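Local coordinates for protein ubiquitin-like-specific protease 2 (Saccharomyces cerevisiae, PDB 5LNB) that removes the ubiquitin-like modifier SUMO from proteins, working as a cysteine protease of the C48 peptidase family, at residues H77-F82 and K100-T105; D106-K111 and D132-F137; D55-F60 and H270-L275; F164-Q169 and S213-H218. All blocks are in the same frame, centred on the assembly; numbering follows the deposited sequence.

Contact 1. Residues H77-F82 and K100-T105; sequences HLMSSF and KWVNNT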
loop_
_atom_site.group_PDB
_atom_site.type_symbol
_atom_site.label_atom_id
_atom_site.label_comp_id
_atom_site.label_asym_id
_atom_site.label_seq_id
_atom_site.Cartn_x
_atom_site.Cartn_y
_atom_site.Cartn_z
ATOM N N HIS A 77 5.985 -7.505 -3.175
ATOM C CA HIS A 77 6.718 -6.991 -2.023
ATOM C C HIS A 77 6.032 -5.724 -1.522
ATOM O O HIS A 77 5.893 -4.749 -2.271
ATOM C CB HIS A 77 8.173 -6.697 -2.367
ATOM C CG HIS A 77 9.035 -6.474 -1.162
ATOM N ND1 HIS A 77 9.068 -5.277 -0.481
ATOM C CD2 HIS A 77 9.875 -7.304 -0.503
ATOM C CE1 HIS A 77 9.903 -5.375 0.538
ATOM N NE2 HIS A 77 10.404 -6.596 0.547
ATOM N N LEU A 78 5.614 -5.740 -0.255
ATOM C CA LEU A 78 4.915 -4.620 0.366
ATOM C C LEU A 78 5.892 -3.860 1.248
ATOM O O LEU A 78 6.432 -4.417 2.205
ATOM C CB LEU A 78 3.717 -5.095 1.191
ATOM C CG LEU A 78 3.046 -4.040 2.075
ATOM C CD1 LEU A 78 2.475 -2.876 1.247
ATOM C CD2 LEU A 78 1.945 -4.641 2.935
ATOM N N MET A 79 6.130 -2.600 0.919
ATOM C CA MET A 79 6.901 -1.729 1.789
ATOM C C MET A 79 5.987 -1.135 2.849
ATOM O O MET A 79 4.842 -0.766 2.567
ATOM C CB MET A 79 7.548 -0.605 0.986
ATOM C CG MET A 79 8.599 -1.067 -0.003
ATOM S SD MET A 79 10.015 -1.748 0.858
ATOM C CE MET A 79 11.200 -1.775 -0.483
ATOM N N SER A 80 6.487 -1.046 4.074
ATOM C CA SER A 80 5.771 -0.242 5.050
ATOM C C SER A 80 5.862 1.235 4.666
ATOM O O SER A 80 6.764 1.657 3.926
ATOM C CB SER A 80 6.334 -0.458 6.452
ATOM O OG SER A 80 7.344 0.489 6.738
ATOM N N SER A 81 4.911 2.029 5.175
ATOM C CA SER A 81 4.898 3.455 4.863
ATOM C C SER A 81 6.185 4.158 5.280
ATOM O O SER A 81 6.526 5.195 4.702
ATOM C CB SER A 81 3.713 4.136 5.538
ATOM O OG SER A 81 3.820 4.048 6.944
ATOM N N PHE A 82 6.910 3.627 6.262
ATOM C CA PHE A 82 8.134 4.287 6.696
ATOM C C PHE A 82 9.278 4.160 5.701
ATOM O O PHE A 82 10.238 4.927 5.811
ATOM C CB PHE A 82 8.565 3.757 8.063
ATOM C CG PHE A 82 7.602 4.098 9.159
ATOM C CD1 PHE A 82 6.560 3.239 9.474
ATOM C CD2 PHE A 82 7.717 5.293 9.855
ATOM C CE1 PHE A 82 5.668 3.549 10.479
ATOM C CE2 PHE A 82 6.822 5.611 10.865
ATOM C CZ PHE A 82 5.797 4.737 11.175
ATOM N N LYS A 100 20.397 -0.552 4.502
ATOM C CA LYS A 100 20.147 -1.604 5.483
ATOM C C LYS A 100 18.702 -2.077 5.413
ATOM O O LYS A 100 18.422 -3.270 5.570
ATOM C CB LYS A 100 20.487 -1.111 6.889
ATOM C CG LYS A 100 20.195 -2.123 7.979
ATOM C CD LYS A 100 20.428 -1.543 9.368
ATOM C CE LYS A 100 21.833 -0.974 9.509
ATOM N NZ LYS A 100 22.225 -0.829 10.944
ATOM N N TRP A 101 17.778 -1.149 5.161
ATOM C CA TRP A 101 16.368 -1.482 5.012
ATOM C C TRP A 101 16.143 -2.591 3.990
ATOM O O TRP A 101 15.322 -3.482 4.208
ATOM C CB TRP A 101 15.600 -0.232 4.589
ATOM C CG TRP A 101 14.122 -0.315 4.786
ATOM C CD1 TRP A 101 13.231 -1.101 4.105
ATOM C CD2 TRP A 101 13.352 0.448 5.715
ATOM N NE1 TRP A 101 11.954 -0.881 4.570
ATOM C CE2 TRP A 101 12.003 0.068 5.557
ATOM C CE3 TRP A 101 13.673 1.420 6.667
ATOM C CZ2 TRP A 101 10.980 0.619 6.323
ATOM C CZ3 TRP A 101 12.647 1.965 7.435
ATOM C CH2 TRP A 101 11.323 1.561 7.257
ATOM N N VAL A 102 16.839 -2.533 2.850
ATOM C CA VAL A 102 16.592 -3.447 1.738
ATOM C C VAL A 102 17.610 -4.580 1.682
ATOM O O VAL A 102 17.693 -5.279 0.666
ATOM C CB VAL A 102 16.562 -2.699 0.396
ATOM C CG1 VAL A 102 15.508 -1.604 0.431
ATOM C CG2 VAL A 102 17.952 -2.142 0.065
ATOM N N ASN A 103 18.398 -4.773 2.740
ATOM C CA ASN A 103 19.301 -5.913 2.786
ATOM C C ASN A 103 18.510 -7.213 2.686
ATOM O O ASN A 103 17.456 -7.372 3.306
ATOM C CB ASN A 103 20.127 -5.892 4.074
ATOM C CG ASN A 103 21.167 -7.013 4.122
ATOM O OD1 ASN A 103 21.050 -7.958 4.909
ATOM N ND2 ASN A 103 22.180 -6.917 3.264
ATOM N N ASN A 104 19.022 -8.147 1.892
ATOM C CA ASN A 104 18.396 -9.455 1.713
ATOM C C ASN A 104 16.980 -9.343 1.164
ATOM O O ASN A 104 16.106 -10.142 1.504
ATOM C CB ASN A 104 18.409 -10.258 3.013
ATOM C CG ASN A 104 19.757 -10.932 3.255
ATOM O OD1 ASN A 104 20.595 -11.009 2.348
ATOM N ND2 ASN A 104 19.970 -11.425 4.475
ATOM N N THR A 105 16.753 -8.357 0.305
ATOM C CA THR A 105 15.564 -8.271 -0.532
ATOM C C THR A 105 15.930 -8.616 -1.968
ATOM O O THR A 105 17.105 -8.653 -2.351
ATOM C CB THR A 105 14.953 -6.868 -0.507
ATOM O OG1 THR A 105 15.919 -5.939 -1.018
ATOM C CG2 THR A 105 14.518 -6.477 0.911
#
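Trp-101 reaches across to Ser-80 and Phe-82 with the far end of its indole. From CB, which points toward 77-82, the ring is carried with CG anti to the backbone N (chi1 -163°). The Met-79 sulfur lies oblique to the ring, a Met-aromatic contact with SD 4.3 Å from Trp-101 NE1. Next along the rim, Trp-101 CZ2 meets Ser-80 OG at the ring edge (3.7 Å), and its CH2 comes edge-on to Phe-82 CB at 3.6 Å. The segment 77-82 runs here from strand 76-78, at one edge of the mixed sheet, into helix 82-87. A small serine suits this junction because its OG can also take a capping bond from Phe-82 N (3.2 Å). Met-79 is flexible enough to bring CE to within 4.4 Å of Val-102 CG1. Beyond it, the methyl CG2 of Thr-105 approaches His-77 NE2 at 4.1 Å. Thr-105 N bonds to Val-102 O (3.2 Å), closing a type II turn, and Thr-105 OG1 is hydrogen-bonded to Tyr-185 OH of helix 172-190.

Contact 2. Residues D106-K111 and D132-F137; sequences DLFSKK and DAILDF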
loop_
_atom_site.group_PDB
_atom_site.type_symbol
_atom_site.label_atom_id
_atom_site.label_comp_id
_atom_site.label_asym_id
_atom_site.label_seq_id
_atom_site.Cartn_x
_atom_site.Cartn_y
_atom_site.Cartn_z
ATOM N N ASP A 106 14.901 -8.836 -2.774
ATOM C CA ASP A 106 15.086 -9.206 -4.164
ATOM C C ASP A 106 13.946 -8.580 -4.963
ATOM O O ASP A 106 13.114 -9.265 -5.550
ATOM C CB ASP A 106 15.134 -10.727 -4.300
ATOM C CG ASP A 106 15.419 -11.184 -5.714
ATOM O OD1 ASP A 106 15.864 -10.356 -6.539
ATOM O OD2 ASP A 106 15.202 -12.382 -5.996
ATOM N N LEU A 107 13.914 -7.244 -4.996
ATOM C CA LEU A 107 12.737 -6.538 -5.512
ATOM C C LEU A 107 12.494 -6.801 -6.994
ATOM O O LEU A 107 11.339 -6.812 -7.437
ATOM C CB LEU A 107 12.867 -5.033 -5.270
ATOM C CG LEU A 107 12.919 -4.623 -3.794
ATOM C CD1 LEU A 107 13.028 -3.107 -3.632
ATOM C CD2 LEU A 107 11.688 -5.178 -3.066
ATOM N N PHE A 108 13.552 -7.000 -7.780
ATOM C CA PHE A 108 13.369 -7.166 -9.215
ATOM C C PHE A 108 12.850 -8.550 -9.590
ATOM O O PHE A 108 12.620 -8.801 -10.776
ATOM C CB PHE A 108 14.676 -6.861 -9.961
ATOM C CG PHE A 108 14.997 -5.382 -10.059
ATOM C CD1 PHE A 108 14.789 -4.533 -8.981
ATOM C CD2 PHE A 108 15.508 -4.845 -11.232
ATOM C CE1 PHE A 108 15.089 -3.186 -9.066
ATOM C CE2 PHE A 108 15.806 -3.496 -11.322
ATOM C CZ PHE A 108 15.597 -2.668 -10.239
ATOM N N SER A 109 12.648 -9.452 -8.632
ATOM C CA SER A 109 11.898 -10.669 -8.925
ATOM C C SER A 109 10.405 -10.502 -8.656
ATOM O O SER A 109 9.632 -11.440 -8.877
ATOM C CB SER A 109 12.447 -11.851 -8.122
ATOM O OG SER A 109 12.167 -11.697 -6.743
ATOM N N LYS A 110 9.975 -9.328 -8.215
ATOM C CA LYS A 110 8.575 -9.090 -7.908
ATOM C C LYS A 110 7.824 -8.536 -9.119
ATOM O O LYS A 110 8.334 -7.687 -9.855
ATOM C CB LYS A 110 8.459 -8.121 -6.729
ATOM C CG LYS A 110 9.318 -8.508 -5.529
ATOM C CD LYS A 110 8.838 -9.817 -4.935
ATOM C CE LYS A 110 9.916 -10.477 -4.094
ATOM N NZ LYS A 110 9.376 -11.749 -3.558
ATOM N N LYS A 111 6.603 -9.029 -9.316
ATOM C CA LYS A 111 5.682 -8.390 -10.252
ATOM C C LYS A 111 5.118 -7.073 -9.714
ATOM O O LYS A 111 4.831 -6.166 -10.498
ATOM C CB LYS A 111 4.526 -9.334 -10.574
ATOM C CG LYS A 111 4.877 -10.471 -11.498
ATOM C CD LYS A 111 3.614 -11.232 -11.896
ATOM C CE LYS A 111 3.879 -12.098 -13.111
ATOM N NZ LYS A 111 4.425 -11.284 -14.240
ATOM N N ASP A 132 10.358 -7.491 -12.807
ATOM C CA ASP A 132 10.690 -8.878 -13.112
ATOM C C ASP A 132 10.965 -9.104 -14.591
ATOM O O ASP A 132 11.406 -10.196 -14.959
ATOM C CB ASP A 132 9.573 -9.819 -12.641
ATOM C CG ASP A 132 8.263 -9.608 -13.387
ATOM O OD1 ASP A 132 7.854 -8.439 -13.592
ATOM O OD2 ASP A 132 7.633 -10.621 -13.767
ATOM N N ALA A 133 10.718 -8.114 -15.446
ATOM C CA ALA A 133 11.130 -8.218 -16.837
ATOM C C ALA A 133 12.522 -7.651 -17.075
ATOM O O ALA A 133 13.182 -8.040 -18.046
ATOM C CB ALA A 133 10.124 -7.508 -17.745
ATOM N N ILE A 134 12.993 -6.761 -16.200
ATOM C CA ILE A 134 14.313 -6.169 -16.382
ATOM C C ILE A 134 15.399 -7.228 -16.243
ATOM O O ILE A 134 16.282 -7.348 -17.099
ATOM C CB ILE A 134 14.531 -5.018 -15.386
ATOM C CG1 ILE A 134 13.586 -3.854 -15.701
ATOM C CG2 ILE A 134 15.988 -4.586 -15.420
ATOM C CD1 ILE A 134 13.758 -3.293 -17.112
ATOM N N LEU A 135 15.355 -8.008 -15.160
ATOM C CA LEU A 135 16.362 -9.043 -14.944
ATOM C C LEU A 135 16.466 -9.986 -16.137
ATOM O O LEU A 135 17.567 -10.272 -16.625
ATOM C CB LEU A 135 16.038 -9.825 -13.671
ATOM C CG LEU A 135 16.496 -9.236 -12.338
ATOM C CD1 LEU A 135 16.083 -10.157 -11.192
ATOM C CD2 LEU A 135 17.996 -9.006 -12.350
ATOM N N ASP A 136 15.323 -10.488 -16.619
ATOM C CA ASP A 136 15.344 -11.423 -17.742
ATOM C C ASP A 136 16.023 -10.820 -18.965
ATOM O O ASP A 136 16.607 -11.548 -19.777
ATOM C CB ASP A 136 13.917 -11.860 -18.089
ATOM C CG ASP A 136 13.115 -12.277 -16.865
ATOM O OD1 ASP A 136 13.654 -12.184 -15.741
ATOM O OD2 ASP A 136 11.944 -12.695 -17.028
ATOM N N PHE A 137 15.952 -9.502 -19.117
ATOM C CA PHE A 137 16.516 -8.808 -20.266
ATOM C C PHE A 137 18.044 -8.817 -20.240
ATOM O O PHE A 137 18.677 -7.845 -19.825
ATOM C CB PHE A 137 16.000 -7.373 -20.303
ATOM C CG PHE A 137 16.409 -6.611 -21.525
ATOM C CD1 PHE A 137 17.605 -5.911 -21.555
ATOM C CD2 PHE A 137 15.590 -6.578 -22.639
ATOM C CE1 PHE A 137 17.982 -5.203 -22.677
ATOM C CE2 PHE A 137 15.958 -5.869 -23.764
ATOM C CZ PHE A 137 17.158 -5.181 -23.784
HETATM O O HOH W 1 5.142 -6.550 -13.178
#
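Asp-132 carries its CG between the backbone N and the carbonyl carbon (chi1 65°), which turns the carboxylate toward Lys-111. The lysine chain runs extended from CB and bends only at its end (chi4 -55°), swinging NZ back to Asp-132 OD2. The resulting salt bridge is long, with a weak hydrogen bond of 3.3 Å between NZ and OD2, and the aliphatic CG of Lys-111 also lies against that oxygen. A water gives a 2.7 Å bond to Lys-111 O and a weak one to Asp-132 OD1; the two carboxylate oxygens thus divide the work, OD2 for the ammonium and OD1 for the water. An alanine in place of Asp-132 would probably leave the Lys-111 ammonium without its mate here and the water held from one side less. Segment 106-111 leads into strand 112-119 and helix 131-136 follows strand 122-129, and the contact thus joins the two ends of an antiparallel beta hairpin. The backbones come close enough for a CA-H...O contact, 3.0 Å from Asp-132 CA to Phe-108 O. Beside this polar corner lies an apolar one: Phe-108 CB packs on Leu-135 CD1 at 3.8 Å, and Ile-134 CG2 sits at the edge of the Phe-108 ring, 4.2 Å from CD2. Phe-108 belongs to a 3-10 turn in which Ser-109 suits its place by folding OG back onto Asp-106 O (2.9 Å), and the Phe-108 ring meets Tyr-190 of helix 172-190.

Contact 3. Residues D55-F60 and H270-L275; sequences DFFTKF and HTLKLL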
loop_
_atom_site.group_PDB
_atom_site.type_symbol
_atom_site.label_atom_id
_atom_site.label_comp_id
_atom_site.label_asym_id
_atom_site.label_seq_id
_atom_site.Cartn_x
_atom_site.Cartn_y
_atom_site.Cartn_z
ATOM N N ASP A 55 -0.626 0.599 7.409
ATOM C CA ASP A 55 0.276 -0.528 7.149
ATOM C C ASP A 55 -0.386 -1.857 7.504
ATOM O O ASP A 55 -0.171 -2.860 6.818
ATOM C CB ASP A 55 1.613 -0.354 7.887
ATOM C CG ASP A 55 2.467 0.781 7.303
ATOM O OD1 ASP A 55 2.444 0.970 6.082
ATOM O OD2 ASP A 55 3.148 1.500 8.059
ATOM N N PHE A 56 -1.218 -1.887 8.551
ATOM C CA PHE A 56 -1.928 -3.120 8.855
ATOM C C PHE A 56 -2.829 -3.539 7.701
ATOM O O PHE A 56 -2.821 -4.701 7.279
ATOM C CB PHE A 56 -2.758 -2.985 10.126
ATOM C CG PHE A 56 -3.638 -4.175 10.368
ATOM C CD1 PHE A 56 -3.101 -5.355 10.846
ATOM C CD2 PHE A 56 -4.990 -4.133 10.075
ATOM C CE1 PHE A 56 -3.904 -6.461 11.065
ATOM C CE2 PHE A 56 -5.790 -5.242 10.284
ATOM C CZ PHE A 56 -5.242 -6.405 10.779
ATOM N N PHE A 57 -3.623 -2.606 7.175
ATOM C CA PHE A 57 -4.622 -2.988 6.186
ATOM C C PHE A 57 -4.032 -3.251 4.806
ATOM O O PHE A 57 -4.540 -4.115 4.083
ATOM C CB PHE A 57 -5.703 -1.923 6.105
ATOM C CG PHE A 57 -6.833 -2.163 7.045
ATOM C CD1 PHE A 57 -7.599 -3.318 6.937
ATOM C CD2 PHE A 57 -7.143 -1.242 8.033
ATOM C CE1 PHE A 57 -8.666 -3.556 7.807
ATOM C CE2 PHE A 57 -8.218 -1.469 8.898
ATOM C CZ PHE A 57 -8.975 -2.625 8.780
ATOM N N THR A 58 -2.979 -2.539 4.401
ATOM C CA THR A 58 -2.340 -2.911 3.145
ATOM C C THR A 58 -1.813 -4.337 3.233
ATOM O O THR A 58 -2.026 -5.148 2.325
ATOM C CB THR A 58 -1.211 -1.935 2.791
ATOM O OG1 THR A 58 -0.189 -1.989 3.795
ATOM C CG2 THR A 58 -1.744 -0.509 2.682
ATOM N N LYS A 59 -1.162 -4.668 4.348
ATOM C CA LYS A 59 -0.763 -6.044 4.608
ATOM C C LYS A 59 -1.973 -6.970 4.622
ATOM O O LYS A 59 -1.964 -8.036 3.996
ATOM C CB LYS A 59 -0.015 -6.110 5.935
ATOM C CG LYS A 59 0.458 -7.488 6.325
ATOM C CD LYS A 59 1.651 -7.898 5.498
ATOM C CE LYS A 59 2.380 -9.098 6.129
ATOM N NZ LYS A 59 3.230 -9.812 5.134
ATOM N N PHE A 60 -3.031 -6.568 5.328
ATOM C CA PHE A 60 -4.207 -7.419 5.467
ATOM C C PHE A 60 -4.795 -7.791 4.104
ATOM O O PHE A 60 -5.040 -8.971 3.820
ATOM C CB PHE A 60 -5.238 -6.712 6.349
ATOM C CG PHE A 60 -6.456 -7.538 6.631
ATOM C CD1 PHE A 60 -6.447 -8.492 7.639
ATOM C CD2 PHE A 60 -7.609 -7.370 5.881
ATOM C CE1 PHE A 60 -7.567 -9.256 7.901
ATOM C CE2 PHE A 60 -8.734 -8.134 6.139
ATOM C CZ PHE A 60 -8.715 -9.078 7.154
ATOM N N HIS A 270 -15.460 -1.856 11.445
ATOM C CA HIS A 270 -16.125 -3.132 11.679
ATOM C C HIS A 270 -15.166 -4.301 11.490
ATOM O O HIS A 270 -15.225 -5.283 12.236
ATOM C CB HIS A 270 -17.337 -3.276 10.756
ATOM C CG HIS A 270 -18.207 -4.452 11.089
ATOM N ND1 HIS A 270 -18.323 -5.554 10.267
ATOM C CD2 HIS A 270 -18.993 -4.704 12.164
ATOM C CE1 HIS A 270 -19.148 -6.428 10.817
ATOM N NE2 HIS A 270 -19.569 -5.936 11.969
ATOM N N THR A 271 -14.282 -4.222 10.494
ATOM C CA THR A 271 -13.333 -5.311 10.279
ATOM C C THR A 271 -12.380 -5.446 11.461
ATOM O O THR A 271 -12.197 -6.542 12.005
ATOM C CB THR A 271 -12.546 -5.089 8.988
ATOM O OG1 THR A 271 -13.439 -5.099 7.866
ATOM C CG2 THR A 271 -11.492 -6.179 8.820
ATOM N N LEU A 272 -11.756 -4.338 11.866
ATOM C CA LEU A 272 -10.841 -4.374 13.000
ATOM C C LEU A 272 -11.566 -4.817 14.264
ATOM O O LEU A 272 -11.135 -5.752 14.951
ATOM C CB LEU A 272 -10.203 -2.999 13.190
ATOM C CG LEU A 272 -8.941 -2.727 12.390
ATOM C CD1 LEU A 272 -8.411 -1.330 12.700
ATOM C CD2 LEU A 272 -7.887 -3.795 12.717
ATOM N N LYS A 273 -12.680 -4.153 14.579
ATOM C CA LYS A 273 -13.466 -4.515 15.750
ATOM C C LYS A 273 -13.740 -6.013 15.777
ATOM O O LYS A 273 -13.609 -6.664 16.816
ATOM C CB LYS A 273 -14.774 -3.719 15.761
ATOM C CG LYS A 273 -15.549 -3.852 17.066
ATOM C CD LYS A 273 -14.674 -3.418 18.237
ATOM C CE LYS A 273 -15.164 -3.977 19.559
ATOM N NZ LYS A 273 -14.174 -3.695 20.630
ATOM N N LEU A 274 -14.111 -6.576 14.629
ATOM C CA LEU A 274 -14.393 -8.004 14.551
ATOM C C LEU A 274 -13.136 -8.828 14.818
ATOM O O LEU A 274 -13.169 -9.799 15.585
ATOM C CB LEU A 274 -14.985 -8.326 13.181
ATOM C CG LEU A 274 -15.554 -9.708 12.870
ATOM C CD1 LEU A 274 -16.059 -10.409 14.124
ATOM C CD2 LEU A 274 -16.681 -9.542 11.850
ATOM N N LEU A 275 -12.012 -8.453 14.193
ATOM C CA LEU A 275 -10.757 -9.154 14.449
ATOM C C LEU A 275 -10.389 -9.111 15.929
ATOM O O LEU A 275 -9.822 -10.075 16.461
ATOM C CB LEU A 275 -9.628 -8.558 13.605
ATOM C CG LEU A 275 -9.688 -8.783 12.090
ATOM C CD1 LEU A 275 -8.490 -8.142 11.402
ATOM C CD2 LEU A 275 -9.758 -10.271 11.754
#
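Phe-56 slides past Leu-272 from the opposite direction, its ring corner CE2 reaching 3.5 Å from the leucine methyl CD2. With CG anti to the backbone N (chi1 173°), the ring projects far enough for CZ to meet Leu-275 CD1 at 3.7 Å, the methyl lying at the ring edge. That same methyl bridges to Phe-60, whose CE1 is 3.8 Å away. Phe-57 meets another part of Leu-272: its CZ touches the branch carbon CG at 3.6 Å, and Thr-271 CG2 comes to the ring edge near CE1. The phenylalanines also brace one another, since Phe-56 CD2 stands over the centre of the Phe-57 ring. An alanine at Leu-272 would probably open a gap on the side of helix 264-285 and leave Phe-56 CE2 and Phe-57 CZ without the carbons they pack on. Long side chains suit this crossing because segments 55-60 and 270-275, on helices 51-67 and 264-285, cross nearly at right angles (85°), their axes 12.6 Å apart. Threonine fits at 271 by dividing its tasks: its methyl faces the rings, while OG1 bonds to Asn-267 O of its own helix. Leu-23 and Tyr-25 of strand 23-26 pack beside Leu-275, and Tyr-33 and Ile-35 beside Phe-56. No hydrogen bond crosses between the segments, so the helices are positioned here by the fit of carbon surfaces, with branched methyls set among flat rings.

Contact 4. Residues F164-Q169 and S213-H218; sequences FDSLRQ and SDCGVH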
loop_
_atom_site.group_PDB
_atom_site.type_symbol
_atom_site.label_atom_id
_atom_site.label_comp_id
_atom_site.label_asym_id
_atom_site.label_seq_id
_atom_site.Cartn_x
_atom_site.Cartn_y
_atom_site.Cartn_z
ATOM N N PHE A 164 -1.228 6.569 -7.747
ATOM C CA PHE A 164 -2.650 6.882 -7.657
ATOM C C PHE A 164 -2.946 7.662 -6.380
ATOM O O PHE A 164 -2.431 7.346 -5.302
ATOM C CB PHE A 164 -3.513 5.608 -7.738
ATOM C CG PHE A 164 -2.943 4.427 -6.984
ATOM C CD1 PHE A 164 -3.437 4.082 -5.724
ATOM C CD2 PHE A 164 -1.911 3.665 -7.528
ATOM C CE1 PHE A 164 -2.921 2.998 -5.028
ATOM C CE2 PHE A 164 -1.383 2.585 -6.829
ATOM C CZ PHE A 164 -1.894 2.246 -5.578
ATOM N N ASP A 165 -3.775 8.693 -6.525
ATOM C CA ASP A 165 -3.999 9.688 -5.486
ATOM C C ASP A 165 -5.455 10.124 -5.567
ATOM O O ASP A 165 -5.931 10.479 -6.647
ATOM C CB ASP A 165 -3.062 10.887 -5.691
ATOM C CG ASP A 165 -3.191 11.947 -4.608
ATOM O OD1 ASP A 165 -3.965 11.768 -3.641
ATOM O OD2 ASP A 165 -2.489 12.971 -4.728
ATOM N N SER A 166 -6.155 10.095 -4.434
ATOM C CA SER A 166 -7.537 10.542 -4.420
ATOM C C SER A 166 -7.652 12.052 -4.572
ATOM O O SER A 166 -8.729 12.539 -4.923
ATOM C CB SER A 166 -8.239 10.084 -3.138
ATOM O OG SER A 166 -7.504 10.482 -1.996
ATOM N N LEU A 167 -6.581 12.804 -4.319
ATOM C CA LEU A 167 -6.591 14.231 -4.623
ATOM C C LEU A 167 -6.210 14.458 -6.086
ATOM O O LEU A 167 -5.645 13.583 -6.753
ATOM C CB LEU A 167 -5.644 15.000 -3.697
ATOM C CG LEU A 167 -5.942 14.838 -2.196
ATOM C CD1 LEU A 167 -5.011 15.689 -1.337
ATOM C CD2 LEU A 167 -7.416 15.150 -1.873
ATOM N N ARG A 168 -6.528 15.652 -6.589
ATOM C CA ARG A 168 -6.292 15.974 -7.997
ATOM C C ARG A 168 -4.867 16.507 -8.165
ATOM O O ARG A 168 -4.622 17.703 -8.338
ATOM C CB ARG A 168 -7.345 16.960 -8.495
ATOM C CG ARG A 168 -8.735 16.328 -8.628
ATOM C CD ARG A 168 -9.796 17.346 -9.002
ATOM N NE ARG A 168 -9.514 17.963 -10.296
ATOM C CZ ARG A 168 -10.190 17.714 -11.414
ATOM N NH1 ARG A 168 -11.205 16.859 -11.406
ATOM N NH2 ARG A 168 -9.856 18.329 -12.542
ATOM N N GLN A 169 -3.910 15.582 -8.128
ATOM C CA GLN A 169 -2.497 15.930 -8.124
ATOM C C GLN A 169 -1.692 14.867 -8.858
ATOM O O GLN A 169 -2.050 13.685 -8.868
ATOM C CB GLN A 169 -1.935 16.060 -6.704
ATOM C CG GLN A 169 -2.599 17.098 -5.831
ATOM C CD GLN A 169 -1.952 17.203 -4.458
ATOM O OE1 GLN A 169 -0.856 16.686 -4.225
ATOM N NE2 GLN A 169 -2.634 17.868 -3.541
ATOM N N SER A 213 -7.766 14.363 4.585
ATOM C CA SER A 213 -7.751 13.446 5.721
ATOM C C SER A 213 -8.415 12.105 5.416
ATOM O O SER A 213 -8.208 11.155 6.173
ATOM C CB SER A 213 -8.408 14.107 6.935
ATOM O OG SER A 213 -9.794 14.332 6.739
ATOM N N ASP A 214 -9.192 11.998 4.327
ATOM C CA ASP A 214 -9.671 10.703 3.844
ATOM C C ASP A 214 -8.667 9.972 2.945
ATOM O O ASP A 214 -8.917 8.814 2.585
ATOM C CB ASP A 214 -10.981 10.847 3.055
ATOM C CG ASP A 214 -12.212 11.081 3.944
ATOM O OD1 ASP A 214 -12.185 10.754 5.155
ATOM O OD2 ASP A 214 -13.221 11.594 3.405
ATOM N N CYS A 215 -7.560 10.610 2.554
ATOM C CA CYS A 215 -6.635 9.980 1.606
ATOM C C CYS A 215 -6.158 8.607 2.078
ATOM O O CYS A 215 -6.008 7.684 1.268
ATOM C CB CYS A 215 -5.434 10.887 1.364
ATOM S SG CYS A 215 -5.836 12.294 0.358
ATOM N N GLY A 216 -5.900 8.453 3.377
ATOM C CA GLY A 216 -5.432 7.164 3.866
ATOM C C GLY A 216 -6.431 6.047 3.630
ATOM O O GLY A 216 -6.038 4.905 3.368
ATOM N N VAL A 217 -7.731 6.361 3.711
ATOM C CA VAL A 217 -8.782 5.379 3.460
ATOM C C VAL A 217 -8.824 5.008 1.983
ATOM O O VAL A 217 -9.050 3.847 1.626
ATOM C CB VAL A 217 -10.148 5.922 3.941
ATOM C CG1 VAL A 217 -11.286 4.974 3.567
ATOM C CG2 VAL A 217 -10.141 6.158 5.439
ATOM N N HIS A 218 -8.626 5.990 1.099
ATOM C CA HIS A 218 -8.596 5.702 -0.330
ATOM C C HIS A 218 -7.392 4.849 -0.705
ATOM O O HIS A 218 -7.510 3.955 -1.547
ATOM C CB HIS A 218 -8.608 6.996 -1.130
ATOM C CG HIS A 218 -9.935 7.677 -1.122
ATOM N ND1 HIS A 218 -10.928 7.373 -2.026
ATOM C CD2 HIS A 218 -10.443 8.628 -0.304
ATOM C CE1 HIS A 218 -11.987 8.117 -1.774
ATOM N NE2 HIS A 218 -11.721 8.884 -0.731
HETATM O O HOH W 2 -4.987 8.916 -1.817
#
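This contact probably forms part of the active site of the C48 cysteine protease: Cys-215, near the N-terminal end of helix 215-228, and Asp-165 are consistent with the cysteine and aspartate of the family's His-Asp-Cys catalytic triad, with His-122 probably the third member. Ser-166 and Leu-167 both lie against the thiol, which stands beside its own backbone N and opposite the carbonyl carbon (chi1 -73°), a setting that brings it to them. Ser-166 OG lies 3.4 Å from Cys-215 SG, and Leu-167 CG, an apolar wall, 3.6 Å from the same sulfur. Serine is small enough to lay CB over one face of the His-218 ring, a CH-pi contact 3.9 Å from the centroid. An Asx turn shapes the loop: Leu-167 N donates to Asp-165 OD1 (2.9 Å) from well above the carboxylate plane. Asp-165 OD1 also bonds His-122 NE2, and OD2 bonds His-171. The contact thus ties the loop after strand 159-164 to the first turn of helix 215-228, beside strand 122-129, which supplies His-122.

Contact 4 is the buried one of the four, and the other three are partly buried. Contacts 1 and 2 adjoin: His-77 and Met-79 pack on Leu-107, so the long loop before strand 112-119 is held first against the sheet edge and then against helix 131-136. Contact 3 reaches contact 1 through helix 51-67, where Asp-55 OD1 probably accepts a hydrogen bond from Ser-81 N, yet its own interface is purely apolar. Chemistry follows place: mixed packing around a tryptophan in contact 1, a long salt bridge with a water beside it and hydrophobic side chains in contact 2, and sulfur, hydroxyl and imidazole at the probable active site in contact 4. Contacts 3 and 4 do not touch; their nearest atoms are about 7 Å apart.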